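Local coordinates for hypothetical protein SMU.848 (PDB 2G0I), which belongs to the Prp family and is probably a cysteine protease that trims a ribosomal protein during ribosome assembly, at residues A68-S71 with T72-N76. Residues are numbered along the deposited sequence; the frame is centred on the assembly and turned at random.
Sequences AAVS and TLSMN
The side chain of Thr72 folds back toward the preceding turn, and the residue grips the carbonyl oxygen of Ala68 twice. Its backbone N donates the regular helical bond, 2.9 Å from Thr72 N to Ala68 O, while the hydroxyl adds a second, Thr72 OG1 to Ala68 O at 2.7 Å. The two donors reach the oxygen from opposite faces of its carbonyl plane, with OG1 standing 36° out of it. The first torsion (chi1 -58°) sets OG1 beside the backbone N, facing back down the helix.

Two residues on, Ser74 reaches back in the same way, but less firmly: its backbone N lies 2.9 Å from Val70 O, and its OG makes only a weak bond to that oxygen at 3.2 Å. Leu73 brings CG to 3.5 Å from Ala69 O, the acceptor for its own backbone N. Just upstream, Ser71 OG bonds likewise to Cys67 O.

Such a bond to the carbonyl four residues earlier is common for Ser and Thr in an alpha-helix, here helix 61-84. In this two-layer alpha-beta sandwich the helix lies on the sheet, where Val70 and Ser74 pack on Leu52 of strand 46-53, and beside helix 114-133, where Val70 and Leu73 meet Leu130, and Leu73 and Ser74 meet Phe123. Across the dimer interface Ala69 and Leu73 pack against Thr72 of the second subunit, and Thr72 against its Ala69.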
ATOM      1  N   ALA B  68       6.067  -8.209   5.988  1.00 14.74           N
ATOM      2  CA  ALA B  68       6.610  -7.034   5.293  1.00 14.51           C
ATOM      3  C   ALA B  68       5.509  -6.373   4.446  1.00 13.37           C
ATOM      4  O   ALA B  68       5.373  -5.134   4.491  1.00 10.57           O
ATOM      5  CB  ALA B  68       7.780  -7.448   4.428  1.00 13.61           C
ATOM      6  N   ALA B  69       4.745  -7.186   3.709  1.00 11.03           N
ATOM      7  CA  ALA B  69       3.575  -6.695   2.945  1.00 11.28           C
ATOM      8  C   ALA B  69       2.556  -5.960   3.825  1.00 14.00           C
ATOM      9  O   ALA B  69       2.122  -4.838   3.507  1.00 13.57           O
ATOM     10  CB  ALA B  69       2.889  -7.853   2.239  1.00 14.68           C
ATOM     11  N   VAL B  70       2.185  -6.588   4.937  1.00 11.81           N
ATOM     12  CA  VAL B  70       1.240  -5.944   5.895  1.00 14.79           C
ATOM     13  C   VAL B  70       1.791  -4.647   6.488  1.00 14.66           C
ATOM     14  O   VAL B  70       1.085  -3.645   6.569  1.00 15.07           O
ATOM     15  CB  VAL B  70       0.800  -6.927   6.994  1.00 15.64           C
ATOM     16  CG1 VAL B  70      -0.070  -6.204   8.092  1.00 15.39           C
ATOM     17  CG2 VAL B  70       0.070  -8.121   6.361  1.00 14.74           C
ATOM     18  N   SER B  71       3.032  -4.650   6.960  1.00 14.01           N
ATOM     19  CA  SER B  71       3.601  -3.417   7.516  1.00 13.12           C
ATOM     20  C   SER B  71       3.723  -2.276   6.522  1.00 13.04           C
ATOM     21  O   SER B  71       3.451  -1.114   6.872  1.00 11.80           O
ATOM     22  CB  SER B  71       4.939  -3.676   8.215  1.00 16.43           C
ATOM     23  OG  SER B  71       4.638  -4.614   9.239  1.00 22.34           O
ATOM     24  N   THR B  72       4.107  -2.608   5.298  1.00 10.91           N
ATOM     25  CA  THR B  72       4.176  -1.589   4.224  1.00 12.23           C
ATOM     26  C   THR B  72       2.825  -0.904   3.990  1.00 10.05           C
ATOM     27  O   THR B  72       2.752   0.317   3.955  1.00 10.85           O
ATOM     28  CB  THR B  72       4.713  -2.233   2.933  1.00 13.51           C
ATOM     29  OG1 THR B  72       6.008  -2.800   3.232  1.00 12.28           O
ATOM     30  CG2 THR B  72       4.858  -1.170   1.833  1.00 13.82           C
ATOM     31  N   LEU B  73       1.766  -1.701   3.880  1.00  8.41           N
ATOM     32  CA  LEU B  73       0.401  -1.174   3.657  1.00  9.91           C
ATOM     33  C   LEU B  73      -0.060  -0.374   4.864  1.00 10.27           C
ATOM     34  O   LEU B  73      -0.628   0.726   4.712  1.00  8.22           O
ATOM     35  CB  LEU B  73      -0.590  -2.323   3.404  1.00 13.01           C
ATOM     36  CG  LEU B  73      -0.484  -3.019   2.036  1.00 14.79           C
ATOM     37  CD1 LEU B  73      -1.379  -4.275   1.960  1.00 16.99           C
ATOM     38  CD2 LEU B  73      -0.800  -2.044   0.863  1.00 16.64           C
ATOM     39  N   SER B  74       0.188  -0.935   6.053  1.00  9.50           N
ATOM     40  CA  SER B  74      -0.160  -0.291   7.324  1.00 12.25           C
ATOM     41  C   SER B  74       0.455   1.078   7.457  1.00 12.71           C
ATOM     42  O   SER B  74      -0.230   2.099   7.765  1.00 11.89           O
ATOM     43  CB  SER B  74       0.319  -1.172   8.517  1.00 13.87           C
ATOM     44  OG  SER B  74      -0.688  -2.132   8.693  1.00 19.84           O
HETATM   45  N   MSE B  75       1.747   1.142   7.216  1.00 10.99           N
HETATM   46  CA  MSE B  75       2.421   2.408   7.454  1.00 12.88           C
HETATM   47  C   MSE B  75       2.103   3.420   6.345  1.00 14.17           C
HETATM   48  O   MSE B  75       1.993   4.634   6.598  1.00 13.68           O
HETATM   49  CB  MSE B  75       3.905   2.231   7.690  1.00 17.27           C
HETATM   50  CG  MSE B  75       4.202   1.510   9.000  1.00 24.63           C
HETATM   51 SE   MSE B  75       3.644   2.597  10.513  1.00 34.53          SE
HETATM   52  CE  MSE B  75       4.132   4.293   9.845  1.00 30.96           C
ATOM     53  N   ASN B  76       1.872   2.908   5.146  1.00 10.42           N
ATOM     54  CA  ASN B  76       1.430   3.783   4.069  1.00 12.91           C
ATOM     55  C   ASN B  76       0.048   4.409   4.297  1.00 12.72           C
ATOM     56  O   ASN B  76      -0.156   5.597   3.951  1.00 11.99           O
ATOM     57  CB  ASN B  76       1.496   3.057   2.738  1.00 14.04           C
ATOM     58  CG  ASN B  76       1.376   4.002   1.550  1.00 16.41           C
ATOM     59  OD1 ASN B  76       0.460   3.854   0.755  1.00 19.11           O
ATOM     60  ND2 ASN B  76       2.290   4.957   1.435  1.00 17.85           N
TER